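Local coordinates for protein MmeI (Methylophilus methylotrophus, PDB 5HR4) that recognises and cleaves DNA as a Type IIL restriction-modification enzyme and probably also methylates adenine on its exocyclic amino group using S-adenosylmethionine, at residues Phe337-His351 with Leu379-Gly391. Sequence-based numbering, arbitrary orientation.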
ATOM      1  N   PHE A 337      30.228  12.791  -1.429  1.00 29.49           N
ATOM      2  CA  PHE A 337      31.413  11.982  -1.693  1.00 29.77           C
ATOM      3  C   PHE A 337      32.229  12.562  -2.837  1.00 31.57           C
ATOM      4  O   PHE A 337      33.433  12.796  -2.702  1.00 33.69           O
ATOM      5  CB  PHE A 337      31.027  10.540  -2.008  1.00 28.42           C
ATOM      6  CG  PHE A 337      32.200   9.685  -2.401  1.00 32.38           C
ATOM      7  CD1 PHE A 337      33.252   9.471  -1.510  1.00 28.76           C
ATOM      8  CD2 PHE A 337      32.265   9.106  -3.666  1.00 32.72           C
ATOM      9  CE1 PHE A 337      34.360   8.687  -1.883  1.00 32.33           C
ATOM     10  CE2 PHE A 337      33.351   8.316  -4.046  1.00 33.45           C
ATOM     11  CZ  PHE A 337      34.409   8.112  -3.155  1.00 33.96           C
ATOM     12  N   GLU A 338      31.588  12.830  -3.966  1.00 36.15           N
ATOM     13  CA  GLU A 338      32.331  13.337  -5.107  1.00 31.63           C
ATOM     14  C   GLU A 338      32.964  14.702  -4.843  1.00 34.45           C
ATOM     15  O   GLU A 338      33.949  15.050  -5.499  1.00 42.29           O
ATOM     16  CB  GLU A 338      31.419  13.373  -6.326  1.00 28.30           C
ATOM     17  CG  GLU A 338      30.878  11.985  -6.742  1.00 33.02           C
ATOM     18  CD  GLU A 338      31.966  10.992  -7.212  1.00 39.58           C
ATOM     19  OE1 GLU A 338      33.139  11.389  -7.400  1.00 45.30           O
ATOM     20  OE2 GLU A 338      31.640   9.802  -7.421  1.00 39.90           O
ATOM     21  N   LYS A 339      32.467  15.471  -3.879  1.00 30.66           N
ATOM     22  CA  LYS A 339      33.045  16.790  -3.646  1.00 32.46           C
ATOM     23  C   LYS A 339      34.266  16.757  -2.725  1.00 39.09           C
ATOM     24  O   LYS A 339      35.097  17.672  -2.782  1.00 40.03           O
ATOM     25  CB  LYS A 339      31.967  17.724  -3.082  1.00 33.72           C
ATOM     26  CG  LYS A 339      32.421  19.150  -2.828  1.00 36.97           C
ATOM     27  CD  LYS A 339      31.230  20.084  -2.721  1.00 41.09           C
ATOM     28  CE  LYS A 339      30.276  19.649  -1.632  1.00 44.69           C
ATOM     29  NZ  LYS A 339      29.205  20.666  -1.430  1.00 55.58           N
ATOM     30  N   VAL A 340      34.401  15.734  -1.885  1.00 35.28           N
ATOM     31  CA  VAL A 340      35.481  15.658  -0.913  1.00 35.48           C
ATOM     32  C   VAL A 340      36.417  14.488  -1.170  1.00 38.63           C
ATOM     33  O   VAL A 340      37.420  14.344  -0.461  1.00 41.38           O
ATOM     34  CB  VAL A 340      34.930  15.592   0.528  1.00 40.16           C
ATOM     35  CG1 VAL A 340      33.868  16.682   0.754  1.00 41.06           C
ATOM     36  CG2 VAL A 340      34.357  14.227   0.815  1.00 28.99           C
ATOM     37  N   LYS A 341      36.136  13.667  -2.184  1.00 38.98           N
ATOM     38  CA  LYS A 341      36.896  12.451  -2.469  1.00 36.52           C
ATOM     39  C   LYS A 341      38.394  12.684  -2.668  1.00 45.49           C
ATOM     40  O   LYS A 341      39.177  11.748  -2.466  1.00 46.52           O
ATOM     41  CB  LYS A 341      36.295  11.783  -3.712  1.00 39.49           C
ATOM     42  CG  LYS A 341      37.285  11.191  -4.705  1.00 42.70           C
ATOM     43  CD  LYS A 341      36.584  10.545  -5.892  1.00 34.99           C
ATOM     44  CE  LYS A 341      36.100  11.599  -6.856  1.00 39.81           C
ATOM     45  NZ  LYS A 341      35.246  11.034  -7.950  1.00 50.40           N
ATOM     46  N   ASN A 342      38.820  13.898  -3.048  1.00 47.89           N
ATOM     47  CA  ASN A 342      40.224  14.176  -3.359  1.00 50.33           C
ATOM     48  C   ASN A 342      40.969  14.866  -2.218  1.00 51.94           C
ATOM     49  O   ASN A 342      42.150  15.219  -2.378  1.00 46.15           O
ATOM     50  CB  ASN A 342      40.331  15.018  -4.639  1.00 42.66           C
ATOM     51  CG  ASN A 342      40.118  14.188  -5.912  1.00 47.08           C
ATOM     52  OD1 ASN A 342      40.559  13.035  -6.010  1.00 43.05           O
ATOM     53  ND2 ASN A 342      39.444  14.778  -6.890  1.00 55.57           N
ATOM     54  N   ASN A 343      40.309  15.047  -1.078  1.00 44.05           N
ATOM     55  CA  ASN A 343      40.870  15.648   0.125  1.00 39.45           C
ATOM     56  C   ASN A 343      40.863  14.565   1.200  1.00 42.87           C
ATOM     57  O   ASN A 343      39.799  14.227   1.734  1.00 44.42           O
ATOM     58  CB  ASN A 343      40.033  16.866   0.525  1.00 36.37           C
ATOM     59  CG  ASN A 343      40.460  17.494   1.834  1.00 44.28           C
ATOM     60  OD1 ASN A 343      40.909  16.827   2.766  1.00 41.43           O
ATOM     61  ND2 ASN A 343      40.295  18.803   1.916  1.00 48.94           N
ATOM     62  N   LYS A 344      42.044  14.019   1.506  1.00 45.12           N
ATOM     63  CA  LYS A 344      42.164  12.956   2.504  1.00 43.61           C
ATOM     64  C   LYS A 344      41.508  13.351   3.818  1.00 47.33           C
ATOM     65  O   LYS A 344      40.821  12.539   4.450  1.00 48.33           O
ATOM     66  CB  LYS A 344      43.636  12.611   2.741  1.00 45.52           C
ATOM     67  CG  LYS A 344      44.061  11.223   2.243  1.00 46.69           C
ATOM     68  CD  LYS A 344      44.312  11.175   0.731  1.00 39.88           C
ATOM     69  CE  LYS A 344      44.808   9.787   0.314  1.00 44.27           C
ATOM     70  NZ  LYS A 344      45.100   9.633  -1.150  1.00 42.49           N
ATOM     71  N   ASN A 345      41.711  14.604   4.238  1.00 46.20           N
ATOM     72  CA  ASN A 345      41.125  15.100   5.483  1.00 43.66           C
ATOM     73  C   ASN A 345      39.600  15.013   5.449  1.00 44.01           C
ATOM     74  O   ASN A 345      38.980  14.297   6.247  1.00 45.70           O
ATOM     75  CB  ASN A 345      41.572  16.541   5.709  1.00 50.85           C
ATOM     76  CG  ASN A 345      41.940  16.818   7.129  1.00 52.44           C
ATOM     77  OD1 ASN A 345      42.689  16.056   7.743  1.00 54.74           O
ATOM     78  ND2 ASN A 345      41.414  17.915   7.675  1.00 50.27           N
ATOM     79  N   LYS A 346      38.977  15.732   4.510  1.00 44.47           N
ATOM     80  CA  LYS A 346      37.520  15.795   4.450  1.00 42.43           C
ATOM     81  C   LYS A 346      36.911  14.419   4.185  1.00 42.52           C
ATOM     82  O   LYS A 346      35.782  14.137   4.612  1.00 35.24           O
ATOM     83  CB  LYS A 346      37.102  16.813   3.380  1.00 41.34           C
ATOM     84  CG  LYS A 346      37.370  18.299   3.757  1.00 40.39           C
ATOM     85  CD  LYS A 346      37.227  19.246   2.557  1.00 47.14           C
ATOM     86  CE  LYS A 346      36.477  20.524   2.910  1.00 52.76           C
ATOM     87  NZ  LYS A 346      35.681  21.016   1.730  1.00 55.74           N
ATOM     88  N   LEU A 347      37.655  13.551   3.498  1.00 43.15           N
ATOM     89  CA  LEU A 347      37.202  12.184   3.284  1.00 37.46           C
ATOM     90  C   LEU A 347      37.178  11.410   4.596  1.00 40.24           C
ATOM     91  O   LEU A 347      36.281  10.591   4.826  1.00 38.93           O
ATOM     92  CB  LEU A 347      38.114  11.501   2.265  1.00 35.50           C
ATOM     93  CG  LEU A 347      37.549  10.279   1.545  1.00 38.89           C
ATOM     94  CD1 LEU A 347      36.160  10.588   0.955  1.00 33.26           C
ATOM     95  CD2 LEU A 347      38.508   9.790   0.466  1.00 35.63           C
ATOM     96  N   LEU A 348      38.159  11.654   5.468  1.00 43.11           N
ATOM     97  CA  LEU A 348      38.167  11.008   6.777  1.00 40.38           C
ATOM     98  C   LEU A 348      36.951  11.425   7.596  1.00 40.67           C
ATOM     99  O   LEU A 348      36.261  10.581   8.182  1.00 38.55           O
ATOM    100  CB  LEU A 348      39.465  11.349   7.510  1.00 44.31           C
ATOM    101  CG  LEU A 348      40.680  10.560   7.016  1.00 48.01           C
ATOM    102  CD1 LEU A 348      41.994  11.302   7.274  1.00 44.72           C
ATOM    103  CD2 LEU A 348      40.689   9.192   7.672  1.00 38.94           C
ATOM    104  N   ALA A 349      36.669  12.730   7.640  1.00 39.43           N
ATOM    105  CA  ALA A 349      35.479  13.191   8.343  1.00 35.01           C
ATOM    106  C   ALA A 349      34.221  12.596   7.715  1.00 39.48           C
ATOM    107  O   ALA A 349      33.269  12.244   8.427  1.00 40.40           O
ATOM    108  CB  ALA A 349      35.428  14.720   8.347  1.00 22.85           C
ATOM    109  N   PHE A 350      34.223  12.436   6.383  1.00 35.56           N
ATOM    110  CA  PHE A 350      33.086  11.833   5.689  1.00 35.41           C
ATOM    111  C   PHE A 350      32.887  10.381   6.099  1.00 36.39           C
ATOM    112  O   PHE A 350      31.745   9.923   6.238  1.00 33.49           O
ATOM    113  CB  PHE A 350      33.283  11.939   4.181  1.00 34.42           C
ATOM    114  CG  PHE A 350      32.128  11.421   3.371  1.00 28.82           C
ATOM    115  CD1 PHE A 350      30.941  12.130   3.297  1.00 26.83           C
ATOM    116  CD2 PHE A 350      32.242  10.238   2.650  1.00 29.87           C
ATOM    117  CE1 PHE A 350      29.884  11.667   2.535  1.00 27.26           C
ATOM    118  CE2 PHE A 350      31.181   9.759   1.882  1.00 25.02           C
ATOM    119  CZ  PHE A 350      30.003  10.474   1.824  1.00 26.71           C
ATOM    120  N   HIS A 351      33.979   9.639   6.310  1.00 34.22           N
ATOM    121  CA  HIS A 351      33.815   8.264   6.766  1.00 34.59           C
ATOM    122  C   HIS A 351      33.166   8.218   8.142  1.00 39.82           C
ATOM    123  O   HIS A 351      32.190   7.485   8.355  1.00 37.22           O
ATOM    124  CB  HIS A 351      35.143   7.525   6.806  1.00 33.29           C
ATOM    125  CG  HIS A 351      34.993   6.046   6.644  1.00 34.77           C
ATOM    126  ND1 HIS A 351      36.064   5.179   6.612  1.00 35.84           N
ATOM    127  CD2 HIS A 351      33.885   5.285   6.472  1.00 34.43           C
ATOM    128  CE1 HIS A 351      35.624   3.947   6.426  1.00 37.86           C
ATOM    129  NE2 HIS A 351      34.305   3.985   6.337  1.00 38.10           N
ATOM    130  N   LEU A 379      28.614  -0.283  -0.485  1.00 33.30           N
ATOM    131  CA  LEU A 379      29.156   0.050  -1.801  1.00 29.42           C
ATOM    132  C   LEU A 379      29.807   1.425  -1.790  1.00 33.63           C
ATOM    133  O   LEU A 379      30.938   1.594  -2.276  1.00 35.41           O
ATOM    134  CB  LEU A 379      28.067  -0.023  -2.870  1.00 29.63           C
ATOM    135  CG  LEU A 379      27.639  -1.426  -3.304  1.00 29.73           C
ATOM    136  CD1 LEU A 379      26.633  -1.361  -4.424  1.00 22.35           C
ATOM    137  CD2 LEU A 379      28.845  -2.214  -3.727  1.00 25.44           C
ATOM    138  N   LEU A 380      29.118   2.422  -1.226  1.00 30.27           N
ATOM    139  CA  LEU A 380      29.726   3.742  -1.081  1.00 29.70           C
ATOM    140  C   LEU A 380      31.044   3.650  -0.324  1.00 34.86           C
ATOM    141  O   LEU A 380      32.084   4.118  -0.804  1.00 37.54           O
ATOM    142  CB  LEU A 380      28.762   4.672  -0.366  1.00 27.50           C
ATOM    143  CG  LEU A 380      29.312   6.043  -0.041  1.00 30.88           C
ATOM    144  CD1 LEU A 380      29.815   6.705  -1.312  1.00 34.39           C
ATOM    145  CD2 LEU A 380      28.176   6.833   0.545  1.00 32.47           C
ATOM    146  N   GLU A 381      31.023   2.994   0.844  1.00 32.39           N
ATOM    147  CA  GLU A 381      32.210   2.818   1.677  1.00 32.57           C
ATOM    148  C   GLU A 381      33.366   2.119   0.968  1.00 30.43           C
ATOM    149  O   GLU A 381      34.503   2.224   1.438  1.00 33.26           O
ATOM    150  CB  GLU A 381      31.857   2.017   2.935  1.00 32.73           C
ATOM    151  CG  GLU A 381      32.894   2.149   4.019  1.00 38.10           C
ATOM    152  CD  GLU A 381      32.941   0.962   4.964  1.00 44.91           C
ATOM    153  OE1 GLU A 381      32.701  -0.183   4.501  1.00 45.76           O
ATOM    154  OE2 GLU A 381      33.232   1.183   6.170  1.00 42.15           O
ATOM    155  N   ILE A 382      33.123   1.365  -0.108  1.00 29.69           N
ATOM    156  CA  ILE A 382      34.245   0.820  -0.883  1.00 37.02           C
ATOM    157  C   ILE A 382      34.996   1.947  -1.592  1.00 35.12           C
ATOM    158  O   ILE A 382      36.227   2.031  -1.536  1.00 33.25           O
ATOM    159  CB  ILE A 382      33.760  -0.234  -1.900  1.00 38.72           C
ATOM    160  CG1 ILE A 382      33.650  -1.622  -1.282  1.00 34.64           C
ATOM    161  CG2 ILE A 382      34.702  -0.304  -3.111  1.00 34.26           C
ATOM    162  CD1 ILE A 382      32.971  -2.630  -2.222  1.00 36.81           C
ATOM    163  N   GLU A 383      34.263   2.817  -2.285  1.00 32.45           N
ATOM    164  CA  GLU A 383      34.892   3.935  -2.968  1.00 32.57           C
ATOM    165  C   GLU A 383      35.572   4.870  -1.980  1.00 37.70           C
ATOM    166  O   GLU A 383      36.589   5.490  -2.316  1.00 36.39           O
ATOM    167  CB  GLU A 383      33.853   4.685  -3.813  1.00 31.86           C
ATOM    168  CG  GLU A 383      33.183   3.823  -4.897  1.00 30.74           C
ATOM    169  CD  GLU A 383      34.188   2.953  -5.675  1.00 40.99           C
ATOM    170  OE1 GLU A 383      35.263   3.456  -6.076  1.00 55.66           O
ATOM    171  OE2 GLU A 383      33.915   1.755  -5.889  1.00 44.52           O
ATOM    172  N   VAL A 384      35.050   4.970  -0.751  1.00 37.19           N
ATOM    173  CA  VAL A 384      35.708   5.802   0.258  1.00 36.94           C
ATOM    174  C   VAL A 384      37.077   5.233   0.599  1.00 38.31           C
ATOM    175  O   VAL A 384      38.087   5.946   0.601  1.00 39.45           O
ATOM    176  CB  VAL A 384      34.830   5.945   1.514  1.00 30.38           C
ATOM    177  CG1 VAL A 384      35.681   6.408   2.688  1.00 25.92           C
ATOM    178  CG2 VAL A 384      33.685   6.922   1.253  1.00 27.60           C
ATOM    179  N   LEU A 385      37.132   3.932   0.891  1.00 41.45           N
ATOM    180  CA  LEU A 385      38.421   3.296   1.145  1.00 41.96           C
ATOM    181  C   LEU A 385      39.315   3.318  -0.089  1.00 39.45           C
ATOM    182  O   LEU A 385      40.542   3.382   0.051  1.00 44.64           O
ATOM    183  CB  LEU A 385      38.214   1.871   1.656  1.00 30.98           C
ATOM    184  CG  LEU A 385      37.547   1.994   3.029  1.00 40.01           C
ATOM    185  CD1 LEU A 385      37.070   0.656   3.668  1.00 36.13           C
ATOM    186  CD2 LEU A 385      38.507   2.721   3.939  1.00 41.85           C
ATOM    187  N   ARG A 386      38.734   3.280  -1.297  1.00 38.16           N
ATOM    188  CA  ARG A 386      39.544   3.460  -2.506  1.00 40.22           C
ATOM    189  C   ARG A 386      40.199   4.830  -2.489  1.00 35.97           C
ATOM    190  O   ARG A 386      41.408   4.957  -2.714  1.00 34.29           O
ATOM    191  CB  ARG A 386      38.689   3.276  -3.767  1.00 44.38           C
ATOM    192  CG  ARG A 386      39.442   3.349  -5.117  1.00 40.09           C
ATOM    193  CD  ARG A 386      39.227   2.069  -5.958  1.00 43.56           C
ATOM    194  NE  ARG A 386      37.808   1.707  -6.099  1.00 49.03           N
ATOM    195  CZ  ARG A 386      37.356   0.489  -6.403  1.00 47.06           C
ATOM    196  NH1 ARG A 386      38.202  -0.513  -6.593  1.00 48.80           N
ATOM    197  NH2 ARG A 386      36.051   0.266  -6.514  1.00 45.13           N
ATOM    198  N   GLY A 387      39.423   5.850  -2.134  1.00 35.58           N
ATOM    199  CA  GLY A 387      39.929   7.194  -1.951  1.00 34.12           C
ATOM    200  C   GLY A 387      41.045   7.269  -0.937  1.00 39.38           C
ATOM    201  O   GLY A 387      42.178   7.621  -1.280  1.00 45.60           O
ATOM    202  N   LEU A 388      40.738   6.914   0.313  1.00 42.81           N
ATOM    203  CA  LEU A 388      41.671   7.086   1.420  1.00 41.98           C
ATOM    204  C   LEU A 388      43.017   6.389   1.211  1.00 45.76           C
ATOM    205  O   LEU A 388      44.003   6.808   1.827  1.00 46.92           O
ATOM    206  CB  LEU A 388      41.014   6.580   2.709  1.00 44.10           C
ATOM    207  CG  LEU A 388      39.967   7.519   3.317  1.00 44.23           C
ATOM    208  CD1 LEU A 388      39.477   6.993   4.664  1.00 39.46           C
ATOM    209  CD2 LEU A 388      40.510   8.942   3.444  1.00 42.98           C
ATOM    210  N   HIS A 389      43.086   5.350   0.361  1.00 46.97           N
ATOM    211  CA  HIS A 389      44.250   4.463   0.285  1.00 47.98           C
ATOM    212  C   HIS A 389      45.549   5.228   0.050  1.00 59.92           C
ATOM    213  O   HIS A 389      45.804   5.725  -1.058  1.00 63.11           O
ATOM    214  CB  HIS A 389      44.062   3.400  -0.807  1.00 46.98           C
ATOM    215  CG  HIS A 389      45.194   2.418  -0.898  1.00 55.64           C
ATOM    216  ND1 HIS A 389      45.728   1.789   0.209  1.00 54.83           N
ATOM    217  CD2 HIS A 389      45.901   1.967  -1.962  1.00 59.13           C
ATOM    218  CE1 HIS A 389      46.713   0.993  -0.170  1.00 53.56           C
ATOM    219  NE2 HIS A 389      46.836   1.080  -1.482  1.00 57.43           N
ATOM    220  N   ARG A 390      46.364   5.329   1.108  1.00 63.63           N
ATOM    221  CA  ARG A 390      47.635   6.041   1.099  1.00 57.96           C
ATOM    222  C   ARG A 390      48.830   5.100   0.988  1.00 62.23           C
ATOM    223  O   ARG A 390      49.972   5.538   1.153  1.00 59.98           O
ATOM    224  CB  ARG A 390      47.755   6.907   2.356  1.00 52.75           C
ATOM    225  N   GLY A 391      48.593   3.821   0.717  1.00 64.13           N
ATOM    226  CA  GLY A 391      49.640   2.847   0.506  1.00 57.63           C
ATOM    227  C   GLY A 391      49.882   2.499  -0.943  1.00 58.49           C
ATOM    228  O   GLY A 391      50.563   1.501  -1.214  1.00 55.87           O
TER
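H351 reaches across to helix 379-388 and drops its imidazole among E381, V384, L385 and L388, a knob in a hole. Its NE2 donates to E381 OE2 at 3.0 Å, the carboxylate oxygen lying in the ring plane and using its anti lone pair; ring and carboxylate planes stand 75° apart. With CG swung away from its own backbone N (chi1 -154°), the ring lies with one face over V384 CG1, a CH-pi contact of 4.2 Å from that methyl to the ring centroid. The same E381 oxygen also accepts from the backbone N of Q403 and I404, so three donors grip it, a pattern that would probably favour the charged carboxylate.

V384 divides its methyls between neighbours: while CG1 serves H351, CG2 meets the in-plane edge of the F350 ring at CE2 (3.8 Å) and comes obliquely onto F337. F337 in turn takes L380 CD1 over one face and brings CZ within 3.5 Å of E383 CB. This is helix-on-helix packing within the methyltransferase domain, away from the sinefungin pocket and the DNA: 318-340 turns into 344-355, N343 OD1 capping the new helix through K346 N, and side chains from both helices flanking the turn press on helix 368-388. The segments 344-351 and 379-388 run roughly antiparallel, 150° between their directions, with axes 10.1 Å apart.

Further along, L388 is the reciprocal knob, seated among K344, L347, L348 and H351. Its CD2 touches L347 CD2 at 3.7 Å, while CD1 leans on L348 CD2. G387, bare of a side chain, lets L347 CD2 settle 3.8 Å from G387 CA. Beside it K344, its chain bent at chi2, lays CE against the L388 carbonyl oxygen.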